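Local coordinates for CMP-sialic acid transporter 1 (Zea mays, PDB 6I1R), which binds CMP and probably carries CMP-sialic acid from the cytoplasm into the Golgi lumen in exchange for CMP, at residues 262-265 / 266-270; 225-228 / 229-232; 46-49 / 50-54; 90-93 / 94-98; 180-183 / 184-188. The protein carries 5 engineered substitutions. All blocks are in the same frame, centred on the assembly; numbering follows the deposited sequence.

How the contacts relate
All five contacts are local, between neighbouring turns of helix or round a turn, in an all-helical transporter. Contact 1, on helix 259-279, is the most buried and nearest the centre of the chain. Hydroxyl-to-carbonyl bonds recur in contacts 3 and 4, but in contact 1 they cross the contact twice and double up on the carbonyls. Contact 3, on helix 37-59, is a surface contact of apolar and aromatic packing, and contact 5, near the end of helix 160-186, adds charged side chains. Contacts 2 and 4 lie in turns that leave a helix, about 27 Å apart between centres, and both touch the second subunit.

Contact 1: 262-265 / 266-270; sequences KVYS and TSMAM
Helix 259-279, a predicted membrane span, carries T266 and S267 side by side, and each returns its hydroxyl to a carbonyl one turn earlier, K262 O and V263 O. T266 OG1 donates to K262 O over 2.7 Å from above the carbonyl plane, while T266 N reaches the same oxygen nearly along the C=O axis. In the S267 pair the roles are exchanged: OG, set beside its own backbone N (chi1 -64°), meets V263 O at 2.7 Å almost end-on, and S267 N comes in from above the plane. Two donors thus grip each oxygen, and both hydroxyls find an acceptor in their own helix. S265 OG lies within bonding distance of two carbonyls, V261 O and A7 O of helix 3-24, and the hydroxyl of Y264 bonds to S299 O of helix 287-304. Y264 and M268 run alongside each other, the methionine chain bending so that its methyl CE lies at the edge of the tyrosine ring, 4.0 Å from CD1.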
loop_
_atom_site.group_PDB
_atom_site.type_symbol
_atom_site.label_atom_id
_atom_site.label_comp_id
_atom_site.label_asym_id
_atom_site.label_seq_id
_atom_site.Cartn_x
_atom_site.Cartn_y
_atom_site.Cartn_z
ATOM N N LYS B 262 -11.429 -16.151 22.196
ATOM C CA LYS B 262 -10.562 -15.504 21.211
ATOM C C LYS B 262 -11.342 -14.379 20.521
ATOM O O LYS B 262 -10.943 -13.221 20.600
ATOM C CB LYS B 262 -10.029 -16.520 20.194
ATOM C CG LYS B 262 -9.209 -15.943 19.043
ATOM C CD LYS B 262 -8.961 -16.963 17.945
ATOM C CE LYS B 262 -8.693 -16.413 16.556
ATOM N NZ LYS B 262 -9.228 -15.049 16.324
ATOM N N VAL B 263 -12.464 -14.718 19.886
ATOM C CA VAL B 263 -13.182 -13.756 19.029
ATOM C C VAL B 263 -13.784 -12.626 19.878
ATOM O O VAL B 263 -14.053 -11.554 19.342
ATOM C CB VAL B 263 -14.251 -14.427 18.142
ATOM C CG1 VAL B 263 -13.630 -15.396 17.147
ATOM C CG2 VAL B 263 -15.344 -15.112 18.947
ATOM N N TYR B 264 -14.007 -12.841 21.175
ATOM C CA TYR B 264 -14.404 -11.728 22.046
ATOM C C TYR B 264 -13.199 -10.799 22.261
ATOM O O TYR B 264 -13.358 -9.581 22.258
ATOM C CB TYR B 264 -15.007 -12.229 23.363
ATOM C CG TYR B 264 -16.514 -12.327 23.358
ATOM C CD1 TYR B 264 -17.303 -11.237 23.692
ATOM C CD2 TYR B 264 -17.156 -13.503 23.011
ATOM C CE1 TYR B 264 -18.687 -11.316 23.687
ATOM C CE2 TYR B 264 -18.539 -13.601 23.000
ATOM C CZ TYR B 264 -19.308 -12.502 23.339
ATOM O OH TYR B 264 -20.670 -12.595 23.325
ATOM N N SER B 265 -12.004 -11.368 22.422
ATOM C CA SER B 265 -10.779 -10.570 22.597
ATOM C C SER B 265 -10.504 -9.734 21.341
ATOM O O SER B 265 -10.241 -8.534 21.434
ATOM C CB SER B 265 -9.594 -11.444 22.927
ATOM O OG SER B 265 -9.810 -12.167 24.129
ATOM N N THR B 266 -10.565 -10.389 20.182
ATOM C CA THR B 266 -10.307 -9.769 18.878
ATOM C C THR B 266 -11.306 -8.633 18.625
ATOM O O THR B 266 -10.934 -7.563 18.142
ATOM C CB THR B 266 -10.410 -10.799 17.745
ATOM O OG1 THR B 266 -10.211 -12.105 18.285
ATOM C CG2 THR B 266 -9.411 -10.559 16.635
ATOM N N SER B 267 -12.572 -8.892 18.940
ATOM C CA SER B 267 -13.644 -7.924 18.721
ATOM C C SER B 267 -13.430 -6.690 19.605
ATOM O O SER B 267 -13.513 -5.560 19.125
ATOM C CB SER B 267 -14.993 -8.550 18.970
ATOM O OG SER B 267 -15.253 -9.586 18.034
ATOM N N MET B 268 -13.136 -6.917 20.884
ATOM C CA MET B 268 -12.954 -5.826 21.849
ATOM C C MET B 268 -11.675 -5.041 21.529
ATOM O O MET B 268 -11.566 -3.866 21.886
ATOM C CB MET B 268 -12.870 -6.360 23.284
ATOM C CG MET B 268 -14.148 -7.021 23.772
ATOM S SD MET B 268 -15.607 -5.967 23.614
ATOM C CE MET B 268 -16.886 -7.216 23.494
ATOM N N ALA B 269 -10.711 -5.687 20.878
ATOM C CA ALA B 269 -9.498 -5.003 20.425
ATOM C C ALA B 269 -9.857 -3.970 19.350
ATOM O O ALA B 269 -9.377 -2.835 19.377
ATOM C CB ALA B 269 -8.502 -6.010 19.904
ATOM N N MET B 270 -10.712 -4.384 18.418
ATOM C CA MET B 270 -11.139 -3.549 17.298
ATOM C C MET B 270 -11.877 -2.306 17.816
ATOM O O MET B 270 -11.774 -1.234 17.221
ATOM C CB MET B 270 -12.063 -4.334 16.364
ATOM C CG MET B 270 -12.294 -3.664 15.023
ATOM S SD MET B 270 -13.991 -3.885 14.436
ATOM C CE MET B 270 -14.859 -2.753 15.520
#

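Contact 2: 225-228 / 229-232; sequences WQRL and FNGY
Two overlapping beta turns, type I from R227 to N230 and type II from F229 to Y232, lead the chain out of the short helix 224-227, the first closed by N230 N bonding to R227 O at 2.9 Å and the second by Y232 N bonding to F229 O at 3.2 Å. G231 takes the third place of the type II turn with the positive phi (73°) that this position requires. Across the first turn the side chains of R227 and N230 meet at about a right angle, arginine CG touching asparagine ND2 at 3.5 Å. L228 brings its CD2 to the edge of the F229 ring, in its plane and 3.7 Å from CD1. L228 O lies obliquely to the Y232 ring, nearest CE1. The Y232 hydroxyl continues to T36 OG1, and its ring also meets W237 and L40. An alanine in place of Y232 would probably leave the T36 hydroxyl without this partner and take away the ring that packs on W237 and L40. Towards the second subunit, Q226 packs on P159 and N230 on Y95, both of that other chain. A water links the helix end to the turn: it donates to Q226 O at 2.7 Å and accepts a weak bond from F229 N at 3.4 Å.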
loop_
_atom_site.group_PDB
_atom_site.type_symbol
_atom_site.label_atom_id
_atom_site.label_comp_id
_atom_site.label_asym_id
_atom_site.label_seq_id
_atom_site.Cartn_x
_atom_site.Cartn_y
_atom_site.Cartn_z
ATOM N N TRP B 225 14.226 -13.888 -0.304
ATOM C CA TRP B 225 15.184 -13.950 0.813
ATOM C C TRP B 225 16.102 -12.719 0.806
ATOM O O TRP B 225 16.446 -12.196 1.869
ATOM C CB TRP B 225 15.982 -15.264 0.799
ATOM C CG TRP B 225 16.659 -15.596 -0.497
ATOM C CD1 TRP B 225 16.181 -16.405 -1.487
ATOM C CD2 TRP B 225 17.957 -15.156 -0.934
ATOM N NE1 TRP B 225 17.083 -16.485 -2.515
ATOM C CE2 TRP B 225 18.182 -15.730 -2.203
ATOM C CE3 TRP B 225 18.946 -14.329 -0.384
ATOM C CZ2 TRP B 225 19.353 -15.503 -2.926
ATOM C CZ3 TRP B 225 20.102 -14.105 -1.099
ATOM C CH2 TRP B 225 20.301 -14.686 -2.353
ATOM N N GLN B 226 16.487 -12.259 -0.381
ATOM C CA GLN B 226 17.326 -11.064 -0.527
ATOM C C GLN B 226 16.531 -9.822 -0.100
ATOM O O GLN B 226 17.037 -8.957 0.616
ATOM C CB GLN B 226 17.803 -10.944 -1.977
ATOM C CG GLN B 226 18.882 -9.893 -2.197
ATOM C CD GLN B 226 19.254 -9.766 -3.654
ATOM O OE1 GLN B 226 18.400 -9.589 -4.522
ATOM N NE2 GLN B 226 20.544 -9.848 -3.936
ATOM N N ARG B 227 15.274 -9.770 -0.528
ATOM C CA ARG B 227 14.382 -8.626 -0.311
ATOM C C ARG B 227 13.885 -8.586 1.143
ATOM O O ARG B 227 13.391 -7.553 1.601
ATOM C CB ARG B 227 13.205 -8.743 -1.286
ATOM C CG ARG B 227 12.298 -7.524 -1.361
ATOM C CD ARG B 227 11.328 -7.627 -2.526
ATOM N NE ARG B 227 10.452 -8.791 -2.438
ATOM C CZ ARG B 227 10.661 -9.957 -3.049
ATOM N NH1 ARG B 227 9.779 -10.935 -2.917
ATOM N NH2 ARG B 227 11.742 -10.147 -3.784
ATOM N N LEU B 228 14.059 -9.693 1.866
ATOM C CA LEU B 228 13.340 -9.982 3.121
ATOM C C LEU B 228 13.426 -8.818 4.119
ATOM O O LEU B 228 12.456 -8.558 4.824
ATOM C CB LEU B 228 13.922 -11.256 3.741
ATOM C CG LEU B 228 13.093 -11.882 4.864
ATOM C CD1 LEU B 228 12.217 -13.008 4.331
ATOM C CD2 LEU B 228 13.990 -12.394 5.981
ATOM N N PHE B 229 14.569 -8.139 4.194
ATOM C CA PHE B 229 14.808 -7.141 5.251
ATOM C C PHE B 229 14.555 -5.714 4.742
ATOM O O PHE B 229 14.667 -4.768 5.521
ATOM C CB PHE B 229 16.235 -7.275 5.795
ATOM C CG PHE B 229 16.376 -8.133 7.029
ATOM C CD1 PHE B 229 15.725 -9.354 7.131
ATOM C CD2 PHE B 229 17.182 -7.727 8.082
ATOM C CE1 PHE B 229 15.862 -10.139 8.267
ATOM C CE2 PHE B 229 17.322 -8.515 9.215
ATOM C CZ PHE B 229 16.662 -9.720 9.304
ATOM N N ASN B 230 14.204 -5.544 3.468
ATOM C CA ASN B 230 14.132 -4.203 2.867
ATOM C C ASN B 230 13.089 -3.346 3.600
ATOM O O ASN B 230 12.010 -3.824 3.956
ATOM C CB ASN B 230 13.825 -4.254 1.367
ATOM C CG ASN B 230 15.040 -4.552 0.512
ATOM O OD1 ASN B 230 16.168 -4.241 0.888
ATOM N ND2 ASN B 230 14.818 -5.140 -0.651
ATOM N N GLY B 231 13.448 -2.085 3.840
ATOM C CA GLY B 231 12.532 -1.086 4.393
ATOM C C GLY B 231 12.227 -1.297 5.869
ATOM O O GLY B 231 11.474 -0.511 6.451
ATOM N N TYR B 232 12.816 -2.323 6.483
ATOM C CA TYR B 232 12.437 -2.740 7.837
ATOM C C TYR B 232 12.942 -1.723 8.864
ATOM O O TYR B 232 14.131 -1.673 9.175
ATOM C CB TYR B 232 12.974 -4.139 8.159
ATOM C CG TYR B 232 12.006 -5.260 7.881
ATOM C CD1 TYR B 232 11.684 -5.631 6.585
ATOM C CD2 TYR B 232 11.401 -5.950 8.920
ATOM C CE1 TYR B 232 10.788 -6.657 6.330
ATOM C CE2 TYR B 232 10.506 -6.978 8.681
ATOM C CZ TYR B 232 10.198 -7.336 7.381
ATOM O OH TYR B 232 9.317 -8.350 7.141
HETATM O O HOH W 1 17.532 -7.378 2.769
#

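Contact 3: 46-49 / 50-54; sequences LSVS and GFFLW
V48 and F52, one helical turn apart, lie side by side and point the same way, with valine CG1 3.6 Å from CE2 of the phenylalanine and 4.0 Å from its CD2. Two torsions bring them together: V48 holds CG1 opposite its backbone N (chi1 159°), and F52 swings its ring back along the helix with CG beside its own N (chi1 -70°). The ring also lies near V48 O, the oxygen that accepts the F52 N bond at 3.2 Å. From its other side F52 sends CE1 to the edge of the F51 ring, in the plane of that ring, and the two aromatics form a surface patch. An alanine at F52 is likely to strip V48 CG1 of the ring beside it and take from Y192 the ring it meets, leaving the F51 ring freer to turn. Behind these side chains the backbone keeps the regular helical ladder, with G50 N to L46 O at 3.0 Å and L53 N to S49 O at 2.7 Å. S49 OG bonds back to the carbonyl of K45, a residue of the CMP pocket, and S47 OG to L43 O. Within the bundle, helix 37-59 leans on helix 234-256 where V48 and S49 touch L248, and on helix 191-216 through L46 on Y199, T200 and V203, L53 on W193 and F52 on Y192.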
loop_
_atom_site.group_PDB
_atom_site.type_symbol
_atom_site.label_atom_id
_atom_site.label_comp_id
_atom_site.label_asym_id
_atom_site.label_seq_id
_atom_site.Cartn_x
_atom_site.Cartn_y
_atom_site.Cartn_z
ATOM N N LEU B 46 7.775 -20.015 16.192
ATOM C CA LEU B 46 8.383 -21.343 16.082
ATOM C C LEU B 46 9.630 -21.427 16.970
ATOM O O LEU B 46 9.849 -22.441 17.635
ATOM C CB LEU B 46 8.741 -21.622 14.618
ATOM C CG LEU B 46 9.676 -22.809 14.382
ATOM C CD1 LEU B 46 9.040 -24.107 14.854
ATOM C CD2 LEU B 46 10.067 -22.907 12.917
ATOM N N SER B 47 10.447 -20.375 16.962
ATOM C CA SER B 47 11.732 -20.400 17.661
ATOM C C SER B 47 11.547 -20.088 19.154
ATOM O O SER B 47 12.357 -20.525 19.970
ATOM C CB SER B 47 12.727 -19.466 17.012
ATOM O OG SER B 47 12.465 -18.113 17.350
ATOM N N VAL B 48 10.497 -19.347 19.514
ATOM C CA VAL B 48 10.206 -19.066 20.930
ATOM C C VAL B 48 9.532 -20.294 21.559
ATOM O O VAL B 48 9.723 -20.567 22.747
ATOM C CB VAL B 48 9.358 -17.788 21.099
ATOM C CG1 VAL B 48 8.620 -17.742 22.430
ATOM C CG2 VAL B 48 10.201 -16.534 20.924
ATOM N N SER B 49 8.743 -21.028 20.778
ATOM C CA SER B 49 8.115 -22.253 21.277
ATOM C C SER B 49 9.183 -23.334 21.479
ATOM O O SER B 49 9.245 -23.968 22.535
ATOM C CB SER B 49 7.021 -22.716 20.350
ATOM O OG SER B 49 5.988 -21.745 20.271
ATOM N N GLY B 50 10.025 -23.519 20.465
ATOM C CA GLY B 50 11.154 -24.443 20.543
ATOM C C GLY B 50 12.034 -24.164 21.751
ATOM O O GLY B 50 12.465 -25.093 22.436
ATOM N N PHE B 51 12.294 -22.886 22.018
ATOM C CA PHE B 51 13.093 -22.498 23.179
ATOM C C PHE B 51 12.429 -23.017 24.458
ATOM O O PHE B 51 13.081 -23.665 25.273
ATOM C CB PHE B 51 13.275 -20.980 23.258
ATOM C CG PHE B 51 13.925 -20.510 24.534
ATOM C CD1 PHE B 51 15.306 -20.510 24.670
ATOM C CD2 PHE B 51 13.158 -20.087 25.610
ATOM C CE1 PHE B 51 15.903 -20.088 25.847
ATOM C CE2 PHE B 51 13.757 -19.667 26.788
ATOM C CZ PHE B 51 15.129 -19.667 26.905
ATOM N N PHE B 52 11.142 -22.724 24.627
ATOM C CA PHE B 52 10.426 -23.123 25.837
ATOM C C PHE B 52 10.276 -24.648 25.888
ATOM O O PHE B 52 10.263 -25.213 26.976
ATOM C CB PHE B 52 9.060 -22.435 25.932
ATOM C CG PHE B 52 9.102 -20.953 26.213
ATOM C CD1 PHE B 52 10.033 -20.412 27.089
ATOM C CD2 PHE B 52 8.185 -20.098 25.622
ATOM C CE1 PHE B 52 10.060 -19.050 27.344
ATOM C CE2 PHE B 52 8.211 -18.735 25.881
ATOM C CZ PHE B 52 9.149 -18.213 26.742
ATOM N N LEU B 53 10.167 -25.310 24.737
ATOM C CA LEU B 53 10.112 -26.775 24.725
ATOM C C LEU B 53 11.434 -27.333 25.270
ATOM O O LEU B 53 11.430 -28.172 26.168
ATOM C CB LEU B 53 9.838 -27.274 23.301
ATOM C CG LEU B 53 9.684 -28.787 23.148
ATOM C CD1 LEU B 53 8.617 -29.330 24.087
ATOM C CD2 LEU B 53 9.364 -29.154 21.707
ATOM N N TRP B 54 12.548 -26.845 24.727
ATOM C CA TRP B 54 13.899 -27.223 25.171
ATOM C C TRP B 54 14.032 -27.020 26.687
ATOM O O TRP B 54 14.434 -27.933 27.414
ATOM C CB TRP B 54 14.948 -26.416 24.392
ATOM C CG TRP B 54 16.363 -26.555 24.869
ATOM C CD1 TRP B 54 17.293 -27.457 24.439
ATOM C CD2 TRP B 54 17.029 -25.733 25.846
ATOM N NE1 TRP B 54 18.482 -27.265 25.090
ATOM C CE2 TRP B 54 18.352 -26.211 25.957
ATOM C CE3 TRP B 54 16.636 -24.649 26.640
ATOM C CZ2 TRP B 54 19.280 -25.639 26.828
ATOM C CZ3 TRP B 54 17.552 -24.088 27.504
ATOM C CH2 TRP B 54 18.855 -24.581 27.598
#

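Contact 4: 90-93 / 94-98; sequences FATL and TYVDP
T94 sets OG1 between its own backbone N and carbonyl carbon (chi1 73°), which turns the hydroxyl back to A91 O. The bond is 2.7 Å long and lies in the carbonyl plane, whereas T94 N approaches the same oxygen from above that plane at 3.1 Å; CG2, on the other branch, rests 3.5 Å from F90 O. T94 OG1 is also bonded to G222 N of the second subunit, so this one hydroxyl serves both the helix end and the dimer interface. One residue on, T92 O also has two donors, here two backbone amides: Y95 N and V96 N reach it from opposite faces of its plane, at 2.6 and 3.2 Å. The edge of the Y95 ring is turned to T92 O, and V96 CG2 packs 3.8 Å from T92 CG2, their side chains meeting at a slant. L93 reaches past the turn, its CD2 4.2 Å from P98 CG. Further along, D97 OD1 takes bonds from S99 OG and T100 OG1. These features make a tight helix-to-helix connection: bonds from T94 and Y95 to the third residue back, with V96 N still reaching the fourth, carry the chain out of helix 76-92, and an aspartate N-cap starts helix 98-104.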
loop_
_atom_site.group_PDB
_atom_site.type_symbol
_atom_site.label_atom_id
_atom_site.label_comp_id
_atom_site.label_asym_id
_atom_site.label_seq_id
_atom_site.Cartn_x
_atom_site.Cartn_y
_atom_site.Cartn_z
ATOM N N PHE B 90 -7.561 -12.297 -1.251
ATOM C CA PHE B 90 -7.066 -11.516 -2.382
ATOM C C PHE B 90 -8.127 -11.477 -3.486
ATOM O O PHE B 90 -8.376 -10.420 -4.066
ATOM C CB PHE B 90 -5.753 -12.076 -2.936
ATOM C CG PHE B 90 -5.272 -11.359 -4.173
ATOM C CD1 PHE B 90 -4.919 -10.019 -4.119
ATOM C CD2 PHE B 90 -5.197 -12.010 -5.395
ATOM C CE1 PHE B 90 -4.486 -9.352 -5.253
ATOM C CE2 PHE B 90 -4.763 -11.341 -6.530
ATOM C CZ PHE B 90 -4.409 -10.013 -6.458
ATOM N N ALA B 91 -8.743 -12.625 -3.762
ATOM C CA ALA B 91 -9.774 -12.709 -4.792
ATOM C C ALA B 91 -10.907 -11.723 -4.472
ATOM O O ALA B 91 -11.320 -10.956 -5.341
ATOM C CB ALA B 91 -10.281 -14.126 -4.909
ATOM N N THR B 92 -11.372 -11.731 -3.223
ATOM C CA THR B 92 -12.502 -10.895 -2.784
ATOM C C THR B 92 -12.243 -9.424 -3.133
ATOM O O THR B 92 -13.047 -8.789 -3.821
ATOM C CB THR B 92 -12.754 -11.038 -1.277
ATOM O OG1 THR B 92 -12.681 -12.421 -0.925
ATOM C CG2 THR B 92 -14.095 -10.480 -0.851
ATOM N N LEU B 93 -11.097 -8.912 -2.689
ATOM C CA LEU B 93 -10.747 -7.489 -2.813
ATOM C C LEU B 93 -10.770 -7.025 -4.278
ATOM O O LEU B 93 -10.741 -5.820 -4.520
ATOM C CB LEU B 93 -9.362 -7.260 -2.195
ATOM C CG LEU B 93 -9.297 -7.329 -0.668
ATOM C CD1 LEU B 93 -7.871 -7.568 -0.195
ATOM C CD2 LEU B 93 -9.861 -6.063 -0.037
ATOM N N THR B 94 -10.814 -7.943 -5.249
ATOM C CA THR B 94 -10.914 -7.547 -6.662
ATOM C C THR B 94 -12.384 -7.358 -7.064
ATOM O O THR B 94 -12.658 -7.047 -8.220
ATOM C CB THR B 94 -10.212 -8.545 -7.594
ATOM O OG1 THR B 94 -10.994 -9.736 -7.685
ATOM C CG2 THR B 94 -8.809 -8.889 -7.144
ATOM N N TYR B 95 -13.323 -7.549 -6.136
ATOM C CA TYR B 95 -14.731 -7.210 -6.383
ATOM C C TYR B 95 -15.212 -6.114 -5.420
ATOM O O TYR B 95 -16.131 -5.372 -5.761
ATOM C CB TYR B 95 -15.620 -8.450 -6.255
ATOM C CG TYR B 95 -15.339 -9.544 -7.256
ATOM C CD1 TYR B 95 -14.370 -10.504 -7.009
ATOM C CD2 TYR B 95 -16.050 -9.634 -8.442
ATOM C CE1 TYR B 95 -14.111 -11.519 -7.917
ATOM C CE2 TYR B 95 -15.803 -10.642 -9.361
ATOM C CZ TYR B 95 -14.829 -11.589 -9.097
ATOM O OH TYR B 95 -14.575 -12.587 -9.993
ATOM N N VAL B 96 -14.611 -6.003 -4.233
ATOM C CA VAL B 96 -15.118 -5.092 -3.199
ATOM C C VAL B 96 -13.989 -4.168 -2.726
ATOM O O VAL B 96 -12.817 -4.550 -2.711
ATOM C CB VAL B 96 -15.733 -5.862 -2.013
ATOM C CG1 VAL B 96 -16.912 -6.720 -2.444
ATOM C CG2 VAL B 96 -14.703 -6.702 -1.270
ATOM N N ASP B 97 -14.368 -2.954 -2.335
ATOM C CA ASP B 97 -13.455 -2.039 -1.645
ATOM C C ASP B 97 -13.094 -2.649 -0.283
ATOM O O ASP B 97 -13.877 -3.425 0.265
ATOM C CB ASP B 97 -14.057 -0.637 -1.498
ATOM C CG ASP B 97 -15.483 -0.606 -0.968
ATOM O OD1 ASP B 97 -15.735 -1.228 0.083
ATOM O OD2 ASP B 97 -16.333 0.046 -1.610
ATOM N N PRO B 98 -11.912 -2.308 0.264
ATOM C CA PRO B 98 -11.458 -2.903 1.534
ATOM C C PRO B 98 -12.398 -2.648 2.726
ATOM O O PRO B 98 -12.392 -3.433 3.673
ATOM C CB PRO B 98 -10.089 -2.263 1.810
ATOM C CG PRO B 98 -9.599 -1.882 0.443
ATOM C CD PRO B 98 -10.856 -1.432 -0.267
#

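Contact 5: 180-183 / 184-188; sequences TEYL and MKKNN
The side chains of E181 and K185 run obliquely past each other, the lysine laying its CE 3.6 Å from CG of the glutamate. E181 stretches out with CG opposite its backbone N (chi1 179°). The charged ends nevertheless stop 4.0 Å apart, E181 OE2 to K185 NZ, a long salt bridge. Their firmer partners lie outside: E181 OE1 accepts from N259 N, and K185 NZ bonds to K255 O, so the pair ties the helix to the chain around 255-259. One residue on, Y182 and K186 also cross, with K186 CB over one face of the tyrosine ring, 4.1 Å from CE1. The lysine chain then bends round to the phenol end, where its CE comes 3.7 Å from OH. M184, bent at chi2 and chi3, leads its end away from T180-L183 into the bundle. The backbone bonds M184 N to T180 O and K185 N to E181 O are regular; after them K186 N makes weak bonds to Y182 O and L183 O as helix 160-186 finishes. There M184 packs against S251 and M254 of helix 234-256 and L191 and N195 of helix 191-216, while T180 and L183 rest on P78 of helix 76-92.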
loop_
_atom_site.group_PDB
_atom_site.type_symbol
_atom_site.label_atom_id
_atom_site.label_comp_id
_atom_site.label_asym_id
_atom_site.label_seq_id
_atom_site.Cartn_x
_atom_site.Cartn_y
_atom_site.Cartn_z
ATOM N N THR B 180 -7.647 -25.689 14.801
ATOM C CA THR B 180 -6.494 -25.523 15.688
ATOM C C THR B 180 -6.880 -25.965 17.106
ATOM O O THR B 180 -6.189 -26.788 17.710
ATOM C CB THR B 180 -5.966 -24.083 15.645
ATOM O OG1 THR B 180 -5.602 -23.791 14.294
ATOM C CG2 THR B 180 -4.774 -23.857 16.551
ATOM N N GLU B 181 -7.991 -25.435 17.616
ATOM C CA GLU B 181 -8.493 -25.803 18.946
ATOM C C GLU B 181 -8.616 -27.327 19.047
ATOM O O GLU B 181 -8.213 -27.925 20.049
ATOM C CB GLU B 181 -9.846 -25.142 19.223
ATOM C CG GLU B 181 -10.436 -25.514 20.573
ATOM C CD GLU B 181 -11.474 -24.549 21.119
ATOM O OE1 GLU B 181 -11.841 -23.599 20.398
ATOM O OE2 GLU B 181 -11.922 -24.754 22.263
ATOM N N TYR B 182 -9.181 -27.940 18.008
ATOM C CA TYR B 182 -9.296 -29.394 17.948
ATOM C C TYR B 182 -7.917 -30.016 18.203
ATOM O O TYR B 182 -7.782 -30.864 19.084
ATOM C CB TYR B 182 -9.906 -29.836 16.615
ATOM C CG TYR B 182 -9.655 -31.277 16.243
ATOM C CD1 TYR B 182 -10.253 -32.311 16.944
ATOM C CD2 TYR B 182 -8.825 -31.608 15.185
ATOM C CE1 TYR B 182 -10.030 -33.637 16.608
ATOM C CE2 TYR B 182 -8.590 -32.929 14.835
ATOM C CZ TYR B 182 -9.194 -33.948 15.550
ATOM O OH TYR B 182 -8.969 -35.251 15.216
ATOM N N LEU B 183 -6.902 -29.561 17.469
ATOM C CA LEU B 183 -5.556 -30.143 17.559
ATOM C C LEU B 183 -5.001 -30.000 18.984
ATOM O O LEU B 183 -4.475 -30.967 19.533
ATOM C CB LEU B 183 -4.625 -29.472 16.542
ATOM C CG LEU B 183 -4.881 -29.805 15.072
ATOM C CD1 LEU B 183 -3.845 -29.137 14.180
ATOM C CD2 LEU B 183 -4.889 -31.308 14.834
ATOM N N MET B 184 -5.111 -28.813 19.577
ATOM C CA MET B 184 -4.556 -28.586 20.920
ATOM C C MET B 184 -5.245 -29.520 21.925
ATOM O O MET B 184 -4.583 -30.150 22.752
ATOM C CB MET B 184 -4.747 -27.138 21.392
ATOM C CG MET B 184 -4.361 -26.075 20.378
ATOM S SD MET B 184 -2.805 -26.406 19.519
ATOM C CE MET B 184 -1.636 -25.846 20.757
ATOM N N LYS B 185 -6.571 -29.612 21.831
ATOM C CA LYS B 185 -7.382 -30.281 22.854
ATOM C C LYS B 185 -7.501 -31.786 22.574
ATOM O O LYS B 185 -7.935 -32.528 23.458
ATOM C CB LYS B 185 -8.773 -29.643 22.939
ATOM C CG LYS B 185 -8.834 -28.331 23.711
ATOM C CD LYS B 185 -10.169 -27.628 23.600
ATOM C CE LYS B 185 -10.137 -26.204 24.111
ATOM N NZ LYS B 185 -10.247 -26.131 25.587
ATOM N N LYS B 186 -7.127 -32.253 21.381
ATOM C CA LYS B 186 -7.229 -33.687 21.074
ATOM C C LYS B 186 -6.070 -34.452 21.732
ATOM O O LYS B 186 -6.105 -35.682 21.783
ATOM C CB LYS B 186 -7.262 -33.945 19.562
ATOM C CG LYS B 186 -5.912 -33.943 18.852
ATOM C CD LYS B 186 -5.921 -34.641 17.505
ATOM C CE LYS B 186 -6.279 -36.110 17.602
ATOM N NZ LYS B 186 -5.486 -36.935 16.660
ATOM N N ASN B 187 -5.050 -33.733 22.211
ATOM C CA ASN B 187 -3.870 -34.344 22.828
ATOM C C ASN B 187 -3.708 -33.844 24.268
ATOM O O ASN B 187 -4.177 -32.764 24.633
ATOM C CB ASN B 187 -2.587 -34.032 22.050
ATOM C CG ASN B 187 -2.263 -35.039 20.966
ATOM O OD1 ASN B 187 -3.045 -35.944 20.685
ATOM N ND2 ASN B 187 -1.100 -34.889 20.350
ATOM N N ASN B 188 -2.986 -34.636 25.053
ATOM C CA ASN B 188 -2.586 -34.261 26.410
ATOM C C ASN B 188 -1.147 -33.725 26.359
ATOM O O ASN B 188 -0.429 -33.744 27.361
ATOM C CB ASN B 188 -2.766 -35.430 27.390
ATOM C CG ASN B 188 -2.962 -36.770 26.709
ATOM O OD1 ASN B 188 -2.101 -37.230 25.959
ATOM N ND2 ASN B 188 -4.096 -37.405 26.957
#